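Local coordinates for protein MFP2B (Ascaris suum, PDB 2BJR) that binds zinc and, as a nematode sperm motility protein, probably enhances polymerisation of the major sperm protein (MSP) during amoeboid movement, at residues V35-K40 and P44-A49; L80-N85 and L89-N94; A293-K298 and D329-R334; A335-G338 and E343-L346. All blocks are in the same frame, centred on the assembly; numbering follows the deposited sequence.

Interaction 1: V35-K40 and P44-A49; sequences VALWYK and PMHGRA
Leu37 and His46, both buried, meet on the face that also carries Val35, Tyr39, Pro44 and Arg48. The methyl CD1 of Leu37 lies over one face of the imidazole, displaced toward its rim and 4.0 Å from the ring centroid, a CH-pi contact. With CG anti to the backbone N (chi1 172°), the leucine branch leans across to the partner strand, where CD1 also reaches Pro44 CB. The imidazole is fixed in rotation at its polar end by a hydrogen bond between ND1 and Ser117 OG, and the Trp11 ring meets it as well. These residues face each other across the antiparallel beta hairpin of strands 34-40 and 43-52, twisted so that the two short segments run 136° apart. Two hydrogen-bonded pairs tie it. Trp38 and Met45 exchange nearly straight bonds, the shorter from Met45 N to Trp38 O at 2.8 Å. Ala36 and Gly47 exchange bonds whose donors stand well above the carbonyl planes, with Gly47 N 2.9 Å from Ala36 O. On the face of Ala36 and Trp38, Met45, here a selenomethionine, runs beside the indole, its SE at the ring edge and 3.8 Å from Trp38 CE3, a Met-aromatic contact. The bend at chi3 (91°) brings its methyl CE within 3.5 Å of Lys40 CB. The end toward the turn is the solvent side: Tyr39 is exposed, yet presents a ring face to Pro44 CA, with its CE2 3.5 Å from Pro44 CB, while the Lys40 chain leads away from the partner strand.

Interaction 2: L80-N85 and L89-N94; sequences LQYKGN and LGYWYN
A cluster of three tyrosines, Tyr82, Tyr91 and Tyr93, fills the connection between strands 76-81 and 92-97, close to the zinc site of His86, Cys174, Cys176 and Cys179. Tyr82 is its centre. Its CG is anti to the backbone N (chi1 -170°), which carries the ring across to residues 89-93, where OH donates to Tyr91 O over a short 2.5 Å. That bond uses a lone pair in the carbonyl plane, and the acceptor also lies near the plane of the phenol ring. Leu89 CD1 sits over one face of the Tyr82 ring, 3.9 Å from its centroid, in a CH-pi contact. The edge of Tyr82 is turned to the face of Tyr91 in an offset edge-to-face pair with planes at 74°. Tyr93 meets Tyr82 obliquely and puts its OH 3.4 Å from Leu80 CD1. One water joins Tyr91 and Tyr93 to the backbone of Gln81: it donates to Gln81 O at 2.6 Å and to Tyr93 OH at 2.8 Å, and shares a hydrogen bond with Tyr91 OH. Tyr93 OH is bonded to Asp9 as well, so its hydroxyl is held by two partners. Asn85 is the N-cap of helix 86-89; its OD1 takes the N-H of Leu87, and its carbonyl O takes Leu89 N at 2.9 Å. The short helix thus turns the chain between the two strands, with Gly90 leaving it at positive phi. Leu80 and Tyr93 pack on Ile163 of strand 161-166, and Leu80 also touches Trp11 of strand 10-15.

Interaction 3: A293-K298 and D329-R334; sequences AQFGAK and DIRNER
Phe295 reaches from a short 3-10 segment to the loop between strands 322-329 and 334-339, its CB directed that way. CG stands between the backbone N and the carbonyl carbon (chi1 44°), a placement that sets the ring against Ile330 and Arg331. Ala293 O lies over one face of the ring, toward its rim. On one side, CE2 is 3.8 Å from Ile330 CG2, which lies at the ring edge. On the other side, CE1 comes under one face of the Arg331 guanidinium, 3.6 Å from NH2. At the far end, CZ is 3.9 Å from Arg331 CZ and 4.0 Å from Arg331 CG. The ring and guanidinium planes are 52° apart, inclined rather than stacked. Ile330 CG2 also packs against Ala293 CB, and Pro302 touches both Phe295 and Ile330. The loop's own shape comes from the type I turn of Ile330 to Glu333 with its G1 beta bulge, and from Asp329, whose OD1 accepts Asn332 N in an Asx motif while OD2 takes Asn332 ND2. With no hydrogen bond between them, the two segments are held mainly by van der Waals contact, apolar at Ile330 and, at exposed Arg331, a cationic group resting against ring carbons.

Interaction 4: A335-G338 and E343-L346; sequences ATIG and EKVL
Thr336 and Glu343 make the one side-chain hydrogen bond between the two segments, a diagonal link across neighbouring strands. Thr336 OG1 donates to Glu343 OE2 at 2.7 Å, meeting the carboxylate on its anti side and 17° out of its plane. The extended glutamate chain, CG anti to the backbone N (chi1 -178°), crosses the threonine obliquely and brings OE2 to its hydroxyl. Its other oxygen, OE1, accepts from Gly259 N, so each carboxylate oxygen has a donor.

Backbone bonds come in two pairs. Leu346 N donates to Ala335 O at 2.7 Å. The return bond runs from Ala335 N to Leu346 O, and Ile337 and Lys344 likewise bond in both directions. Weaker CA-H...O contacts supplement these, such as Thr336 CA to Lys344 O at 3.1 Å.

Apolar contact splits between the two faces. Thr336 CG2 and Val345 CG2 lie side by side, 4.0 Å apart, on the face that carries Glu343. Opposite them, Ile337 CG1 runs alongside Lys344 CB at 3.8 Å, while the rest of the exposed lysine bends at chi2 and leads away.

The two short segments run antiparallel, 164° apart. Strand 334-339 lies between 322-329 and 342-347, and the Ala335, Ile337 and Leu346 face packs on Leu317 of strand 313-319.

Interactions 1 and 4 are both antiparallel hairpins, one in each of the two cytosolic motility protein regions and on opposite sides of the chain centre, about 38 Å apart between centres. Interaction 1 is largely buried and rich in aromatic and CH-pi contacts; interaction 4 is partly buried and adds a hydrogen bond from a hydroxyl to a carboxylate. Strand 76-81 of interaction 2 neighbours strand 34-40 of interaction 1 in one sheet, with Val35 O 2.9 Å from Leu80 N, while strand 92-97 belongs to another; a hydrated tyrosine cluster near zinc replaces strand pairing. Interaction 3, partly buried near the surface without hydrogen bonds between its segments, leads directly into interaction 4: Arg334 packs on Val345 and Leu346.

Interaction 1: V35-K40 and P44-A49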
# COMPACT_ATOMS: atom_id res chain seq x y z
N VAL A 35 7.11 4.42 6.25
CA VAL A 35 8.29 5.01 6.85
C VAL A 35 7.89 5.64 8.19
O VAL A 35 7.02 6.55 8.24
CB VAL A 35 8.97 6.07 5.90
CG1 VAL A 35 10.25 6.55 6.51
CG2 VAL A 35 9.25 5.44 4.54
N ALA A 36 8.59 5.23 9.25
CA ALA A 36 8.26 5.64 10.60
C ALA A 36 9.47 6.09 11.37
O ALA A 36 10.61 5.80 11.02
CB ALA A 36 7.55 4.56 11.36
N LEU A 37 9.18 6.85 12.40
CA LEU A 37 10.20 7.54 13.21
C LEU A 37 9.84 7.52 14.69
O LEU A 37 8.70 7.75 15.10
CB LEU A 37 10.34 9.00 12.74
CG LEU A 37 11.24 9.94 13.58
CD1 LEU A 37 12.72 9.51 13.52
CD2 LEU A 37 11.02 11.37 13.06
N TRP A 38 10.85 7.27 15.52
CA TRP A 38 10.68 7.27 16.98
C TRP A 38 11.93 7.91 17.61
O TRP A 38 12.97 8.06 16.96
CB TRP A 38 10.51 5.82 17.45
CG TRP A 38 10.26 5.59 18.95
CD1 TRP A 38 9.18 5.95 19.70
CD2 TRP A 38 11.15 4.91 19.83
NE1 TRP A 38 9.36 5.54 21.01
CE2 TRP A 38 10.55 4.89 21.11
CE3 TRP A 38 12.39 4.30 19.67
CZ2 TRP A 38 11.17 4.30 22.22
CZ3 TRP A 38 12.99 3.69 20.78
CH2 TRP A 38 12.36 3.69 22.02
N TYR A 39 11.77 8.30 18.87
CA TYR A 39 12.86 8.96 19.61
C TYR A 39 13.02 8.28 20.94
O TYR A 39 12.04 7.88 21.57
CB TYR A 39 12.56 10.44 19.87
CG TYR A 39 12.66 11.29 18.66
CD1 TYR A 39 11.61 11.35 17.78
CD2 TYR A 39 13.75 12.07 18.41
CE1 TYR A 39 11.65 12.15 16.70
CE2 TYR A 39 13.80 12.88 17.32
CZ TYR A 39 12.75 12.89 16.45
OH TYR A 39 12.76 13.71 15.34
N LYS A 40 14.26 8.13 21.36
CA LYS A 40 14.57 7.66 22.69
C LYS A 40 15.60 8.62 23.25
O LYS A 40 16.68 8.74 22.68
CB LYS A 40 15.16 6.27 22.61
CG LYS A 40 15.54 5.67 23.96
CD LYS A 40 14.36 5.25 24.72
CE LYS A 40 14.73 4.59 26.04
NZ LYS A 40 13.48 4.13 26.67
N PRO A 44 16.81 10.32 17.45
CA PRO A 44 15.87 9.78 16.45
C PRO A 44 16.36 8.44 15.92
O PRO A 44 17.56 8.24 15.70
CB PRO A 44 15.92 10.86 15.32
CG PRO A 44 17.29 11.47 15.41
CD PRO A 44 17.63 11.41 16.89
N MSE A 45 15.42 7.55 15.67
CA MSE A 45 15.71 6.41 14.84
C MSE A 45 14.54 6.03 13.96
O MSE A 45 13.42 6.10 14.40
CB MSE A 45 16.09 5.23 15.72
CG MSE A 45 15.06 4.84 16.63
SE MSE A 45 15.87 3.71 18.15
CE MSE A 45 16.22 5.27 19.38
N HIS A 46 14.84 5.57 12.74
CA HIS A 46 13.76 5.18 11.83
C HIS A 46 13.40 3.70 11.94
O HIS A 46 14.21 2.90 12.43
CB HIS A 46 14.13 5.61 10.40
CG HIS A 46 14.16 7.08 10.24
ND1 HIS A 46 15.33 7.79 10.26
CD2 HIS A 46 13.17 7.98 10.02
CE1 HIS A 46 15.06 9.08 10.13
NE2 HIS A 46 13.76 9.23 9.96
N GLY A 47 12.19 3.36 11.50
CA GLY A 47 11.63 2.03 11.60
C GLY A 47 10.46 1.99 10.63
O GLY A 47 10.43 2.75 9.63
N ARG A 48 9.51 1.13 10.94
CA ARG A 48 8.43 0.84 10.04
C ARG A 48 7.11 0.73 10.77
O ARG A 48 7.04 0.28 11.92
CB ARG A 48 8.78 -0.40 9.20
CG ARG A 48 8.85 -1.69 9.97
CD ARG A 48 9.71 -2.81 9.32
NE ARG A 48 9.92 -3.94 10.26
CZ ARG A 48 8.98 -4.80 10.52
NH1 ARG A 48 7.83 -4.67 9.92
NH2 ARG A 48 9.14 -5.79 11.39
N ALA A 49 6.05 1.16 10.09
CA ALA A 49 4.71 1.00 10.56
C ALA A 49 3.91 0.21 9.52
O ALA A 49 4.33 0.12 8.34
CB ALA A 49 4.08 2.35 10.77

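Interaction 2: L80-N85 and L89-N94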
# COMPACT_ATOMS: atom_id res chain seq x y z
N LEU A 80 6.10 9.32 8.19
CA LEU A 80 6.43 10.25 7.12
C LEU A 80 5.18 10.53 6.29
O LEU A 80 4.41 9.60 5.97
CB LEU A 80 7.50 9.69 6.24
CG LEU A 80 8.11 10.61 5.18
CD1 LEU A 80 8.75 11.85 5.81
CD2 LEU A 80 9.16 9.81 4.44
N GLN A 81 4.97 11.81 5.99
CA GLN A 81 3.79 12.27 5.26
C GLN A 81 4.23 13.05 4.05
O GLN A 81 5.17 13.79 4.08
CB GLN A 81 2.92 13.11 6.16
CG GLN A 81 1.72 13.79 5.54
CD GLN A 81 0.90 14.53 6.59
OE1 GLN A 81 1.29 15.62 6.96
NE2 GLN A 81 -0.18 13.95 7.09
N TYR A 82 3.50 12.85 2.94
CA TYR A 82 3.70 13.64 1.76
C TYR A 82 2.30 14.07 1.28
O TYR A 82 1.66 13.38 0.50
CB TYR A 82 4.52 12.87 0.72
CG TYR A 82 4.93 13.77 -0.41
CD1 TYR A 82 6.04 14.60 -0.30
CD2 TYR A 82 4.15 13.87 -1.58
CE1 TYR A 82 6.40 15.46 -1.29
CE2 TYR A 82 4.53 14.74 -2.61
CZ TYR A 82 5.64 15.53 -2.48
OH TYR A 82 6.03 16.42 -3.48
N LYS A 83 1.85 15.22 1.82
CA LYS A 83 0.53 15.80 1.60
C LYS A 83 0.76 17.05 0.75
O LYS A 83 1.43 17.97 1.20
CB LYS A 83 -0.08 16.18 2.94
CG LYS A 83 -1.44 16.84 2.95
CD LYS A 83 -2.09 16.68 4.34
CE LYS A 83 -3.60 16.96 4.28
NZ LYS A 83 -4.33 16.96 5.59
N GLY A 84 0.19 17.08 -0.44
CA GLY A 84 0.39 18.19 -1.35
C GLY A 84 1.30 17.70 -2.45
O GLY A 84 1.42 16.49 -2.67
N ASN A 85 1.91 18.63 -3.16
CA ASN A 85 2.84 18.28 -4.22
C ASN A 85 4.00 19.25 -4.28
O ASN A 85 4.12 20.16 -3.44
CB ASN A 85 2.11 18.11 -5.56
CG ASN A 85 1.50 19.41 -6.07
OD1 ASN A 85 1.97 20.51 -5.75
ND2 ASN A 85 0.45 19.27 -6.88
N LEU A 89 5.23 22.29 -1.75
CA LEU A 89 6.25 21.77 -0.83
C LEU A 89 7.70 22.10 -1.21
O LEU A 89 8.57 22.22 -0.34
CB LEU A 89 6.08 20.25 -0.69
CG LEU A 89 4.73 19.81 -0.15
CD1 LEU A 89 4.62 18.29 -0.27
CD2 LEU A 89 4.53 20.26 1.29
N GLY A 90 7.98 22.22 -2.49
CA GLY A 90 9.35 22.45 -2.93
C GLY A 90 10.19 21.20 -3.10
O GLY A 90 11.37 21.28 -3.45
N TYR A 91 9.58 20.03 -2.90
CA TYR A 91 10.32 18.77 -3.04
C TYR A 91 9.36 17.64 -3.37
O TYR A 91 8.14 17.73 -3.17
CB TYR A 91 11.09 18.41 -1.73
CG TYR A 91 10.22 18.13 -0.56
CD1 TYR A 91 9.84 16.83 -0.21
CD2 TYR A 91 9.78 19.16 0.25
CE1 TYR A 91 9.00 16.60 0.87
CE2 TYR A 91 8.96 18.91 1.34
CZ TYR A 91 8.57 17.63 1.64
OH TYR A 91 7.72 17.42 2.70
N TRP A 92 9.94 16.57 -3.88
CA TRP A 92 9.26 15.26 -3.97
C TRP A 92 10.29 14.19 -3.62
O TRP A 92 11.50 14.41 -3.68
CB TRP A 92 8.67 14.99 -5.37
CG TRP A 92 9.64 15.14 -6.54
CD1 TRP A 92 10.02 16.33 -7.15
CD2 TRP A 92 10.27 14.11 -7.30
NE1 TRP A 92 10.88 16.08 -8.19
CE2 TRP A 92 11.04 14.73 -8.32
CE3 TRP A 92 10.28 12.72 -7.22
CZ2 TRP A 92 11.81 14.00 -9.22
CZ3 TRP A 92 11.03 12.00 -8.15
CH2 TRP A 92 11.79 12.65 -9.12
N TYR A 93 9.79 13.04 -3.17
CA TYR A 93 10.66 11.95 -2.72
C TYR A 93 10.96 10.97 -3.85
O TYR A 93 10.07 10.59 -4.64
CB TYR A 93 10.00 11.23 -1.56
CG TYR A 93 9.93 12.02 -0.28
CD1 TYR A 93 8.79 11.98 0.53
CD2 TYR A 93 11.01 12.77 0.19
CE1 TYR A 93 8.72 12.65 1.72
CE2 TYR A 93 10.94 13.44 1.40
CZ TYR A 93 9.81 13.38 2.15
OH TYR A 93 9.73 14.06 3.35
N ASN A 94 12.22 10.63 -3.96
CA ASN A 94 12.70 9.68 -4.95
C ASN A 94 13.56 8.63 -4.25
O ASN A 94 14.51 8.98 -3.55
CB ASN A 94 13.52 10.43 -5.99
CG ASN A 94 13.85 9.59 -7.21
OD1 ASN A 94 13.26 8.54 -7.45
ND2 ASN A 94 14.81 10.06 -8.00
O HOH W 1 7.28 15.32 4.03

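Interaction 3: A293-K298 and D329-R334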
# COMPACT_ATOMS: atom_id res chain seq x y z
N ALA A 293 -8.19 -17.93 -13.55
CA ALA A 293 -7.30 -18.97 -13.04
C ALA A 293 -6.18 -19.41 -14.00
O ALA A 293 -5.29 -20.16 -13.59
CB ALA A 293 -8.12 -20.18 -12.61
N GLN A 294 -6.18 -18.92 -15.23
CA GLN A 294 -5.18 -19.27 -16.23
C GLN A 294 -3.99 -18.29 -16.19
O GLN A 294 -3.33 -18.07 -17.22
CB GLN A 294 -5.79 -19.33 -17.63
CG GLN A 294 -7.06 -20.18 -17.74
CD GLN A 294 -7.68 -20.18 -19.14
OE1 GLN A 294 -6.99 -19.89 -20.14
NE2 GLN A 294 -8.95 -20.51 -19.23
N PHE A 295 -3.77 -17.68 -15.01
CA PHE A 295 -2.71 -16.69 -14.72
C PHE A 295 -1.31 -17.16 -15.17
O PHE A 295 -0.40 -16.32 -15.38
CB PHE A 295 -2.64 -16.36 -13.20
CG PHE A 295 -2.74 -17.56 -12.29
CD1 PHE A 295 -1.70 -18.50 -12.22
CD2 PHE A 295 -3.88 -17.78 -11.52
CE1 PHE A 295 -1.80 -19.63 -11.38
CE2 PHE A 295 -3.99 -18.90 -10.68
CZ PHE A 295 -2.96 -19.83 -10.62
N GLY A 296 -1.13 -18.48 -15.26
CA GLY A 296 0.13 -19.10 -15.64
C GLY A 296 0.59 -18.74 -17.04
O GLY A 296 1.81 -18.66 -17.29
N ALA A 297 -0.37 -18.54 -17.95
CA ALA A 297 -0.11 -18.08 -19.32
C ALA A 297 0.49 -16.64 -19.34
O ALA A 297 1.17 -16.24 -20.30
CB ALA A 297 -1.41 -18.13 -20.13
N LYS A 298 0.26 -15.89 -18.26
CA LYS A 298 0.66 -14.49 -18.15
C LYS A 298 0.08 -13.65 -19.32
O LYS A 298 0.79 -12.94 -20.03
CB LYS A 298 2.19 -14.35 -17.98
CG LYS A 298 2.72 -15.03 -16.69
CD LYS A 298 3.60 -14.10 -15.81
CE LYS A 298 3.71 -14.63 -14.36
NZ LYS A 298 4.84 -14.03 -13.55
N ASP A 329 -9.52 -16.33 -3.04
CA ASP A 329 -8.24 -16.98 -3.17
C ASP A 329 -8.40 -17.95 -4.34
O ASP A 329 -9.06 -18.97 -4.23
CB ASP A 329 -7.98 -17.76 -1.90
CG ASP A 329 -6.63 -18.47 -1.90
OD1 ASP A 329 -6.09 -18.77 -2.98
OD2 ASP A 329 -6.02 -18.69 -0.83
N ILE A 330 -7.81 -17.57 -5.46
CA ILE A 330 -8.01 -18.29 -6.71
C ILE A 330 -7.37 -19.68 -6.58
O ILE A 330 -7.99 -20.66 -6.92
CB ILE A 330 -7.35 -17.57 -7.89
CG1 ILE A 330 -7.90 -16.15 -8.17
CG2 ILE A 330 -7.46 -18.42 -9.16
CD1 ILE A 330 -9.29 -15.86 -7.73
N ARG A 331 -6.14 -19.75 -6.09
CA ARG A 331 -5.43 -21.03 -6.08
C ARG A 331 -6.17 -22.05 -5.20
O ARG A 331 -6.19 -23.25 -5.49
CB ARG A 331 -3.99 -20.86 -5.62
CG ARG A 331 -3.03 -20.34 -6.67
CD ARG A 331 -1.59 -20.23 -6.13
NE ARG A 331 -0.63 -19.72 -7.10
CZ ARG A 331 -0.08 -20.43 -8.09
NH1 ARG A 331 -0.40 -21.71 -8.29
NH2 ARG A 331 0.80 -19.85 -8.90
N ASN A 332 -6.82 -21.58 -4.14
CA ASN A 332 -7.43 -22.46 -3.17
C ASN A 332 -8.96 -22.56 -3.36
O ASN A 332 -9.68 -23.12 -2.55
CB ASN A 332 -7.02 -22.01 -1.76
CG ASN A 332 -5.46 -22.13 -1.51
OD1 ASN A 332 -4.82 -23.13 -1.94
ND2 ASN A 332 -4.86 -21.15 -0.80
N GLU A 333 -9.45 -22.00 -4.48
CA GLU A 333 -10.87 -21.97 -4.78
C GLU A 333 -11.75 -21.63 -3.58
O GLU A 333 -12.58 -22.44 -3.13
CB GLU A 333 -11.30 -23.28 -5.42
CG GLU A 333 -10.66 -23.51 -6.78
CD GLU A 333 -11.23 -24.74 -7.48
OE1 GLU A 333 -11.63 -25.68 -6.76
OE2 GLU A 333 -11.36 -24.71 -8.74
N ARG A 334 -11.58 -20.43 -3.04
CA ARG A 334 -12.43 -19.94 -1.96
C ARG A 334 -12.79 -18.49 -2.27
O ARG A 334 -11.98 -17.78 -2.88
CB ARG A 334 -11.63 -19.99 -0.68
CG ARG A 334 -12.40 -19.82 0.59
CD ARG A 334 -11.61 -20.31 1.83
NE ARG A 334 -12.41 -20.23 3.02
CZ ARG A 334 -12.42 -19.19 3.85
NH1 ARG A 334 -11.71 -18.11 3.57
NH2 ARG A 334 -13.21 -19.22 4.91

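Interaction 4: A335-G338 and E343-L346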
# COMPACT_ATOMS: atom_id res chain seq x y z
N ALA A 335 -13.98 -18.07 -1.89
CA ALA A 335 -14.40 -16.68 -2.05
C ALA A 335 -15.40 -16.34 -0.98
O ALA A 335 -16.28 -17.16 -0.61
CB ALA A 335 -15.01 -16.47 -3.44
N THR A 336 -15.29 -15.12 -0.45
CA THR A 336 -16.18 -14.68 0.62
C THR A 336 -16.57 -13.20 0.57
O THR A 336 -15.96 -12.42 -0.15
CB THR A 336 -15.58 -14.99 2.02
OG1 THR A 336 -14.70 -13.96 2.45
CG2 THR A 336 -14.67 -16.20 2.03
N ILE A 337 -17.63 -12.88 1.31
CA ILE A 337 -18.07 -11.50 1.51
C ILE A 337 -18.40 -11.34 2.98
O ILE A 337 -18.69 -12.33 3.69
CB ILE A 337 -19.32 -11.17 0.69
CG1 ILE A 337 -20.43 -12.22 0.91
CG2 ILE A 337 -18.99 -11.02 -0.73
CD1 ILE A 337 -21.81 -11.76 0.39
N GLY A 338 -18.35 -10.10 3.44
CA GLY A 338 -19.03 -9.71 4.64
C GLY A 338 -20.46 -9.39 4.28
O GLY A 338 -20.68 -8.57 3.40
N GLU A 343 -19.61 -13.71 7.79
CA GLU A 343 -18.82 -13.88 6.57
C GLU A 343 -19.45 -15.04 5.81
O GLU A 343 -19.57 -16.17 6.34
CB GLU A 343 -17.36 -14.15 6.89
CG GLU A 343 -16.49 -14.27 5.65
CD GLU A 343 -15.05 -14.64 5.90
OE1 GLU A 343 -14.77 -15.20 6.98
OE2 GLU A 343 -14.20 -14.39 5.02
N LYS A 344 -19.91 -14.77 4.59
CA LYS A 344 -20.49 -15.81 3.74
C LYS A 344 -19.39 -16.39 2.86
O LYS A 344 -18.69 -15.66 2.13
CB LYS A 344 -21.63 -15.24 2.93
CG LYS A 344 -22.18 -16.11 1.80
CD LYS A 344 -22.78 -17.43 2.25
CE LYS A 344 -23.79 -17.95 1.21
NZ LYS A 344 -24.30 -19.33 1.55
N VAL A 345 -19.24 -17.71 2.91
CA VAL A 345 -18.15 -18.40 2.28
C VAL A 345 -18.58 -19.37 1.17
O VAL A 345 -19.43 -20.24 1.39
CB VAL A 345 -17.34 -19.20 3.36
CG1 VAL A 345 -16.18 -19.93 2.75
CG2 VAL A 345 -16.92 -18.31 4.56
N LEU A 346 -17.95 -19.25 -0.00
CA LEU A 346 -18.06 -20.19 -1.11
C LEU A 346 -16.75 -20.93 -1.34
O LEU A 346 -15.69 -20.36 -1.22
CB LEU A 346 -18.45 -19.45 -2.41
CG LEU A 346 -19.64 -18.52 -2.37
CD1 LEU A 346 -19.90 -18.01 -3.80
CD2 LEU A 346 -20.85 -19.19 -1.85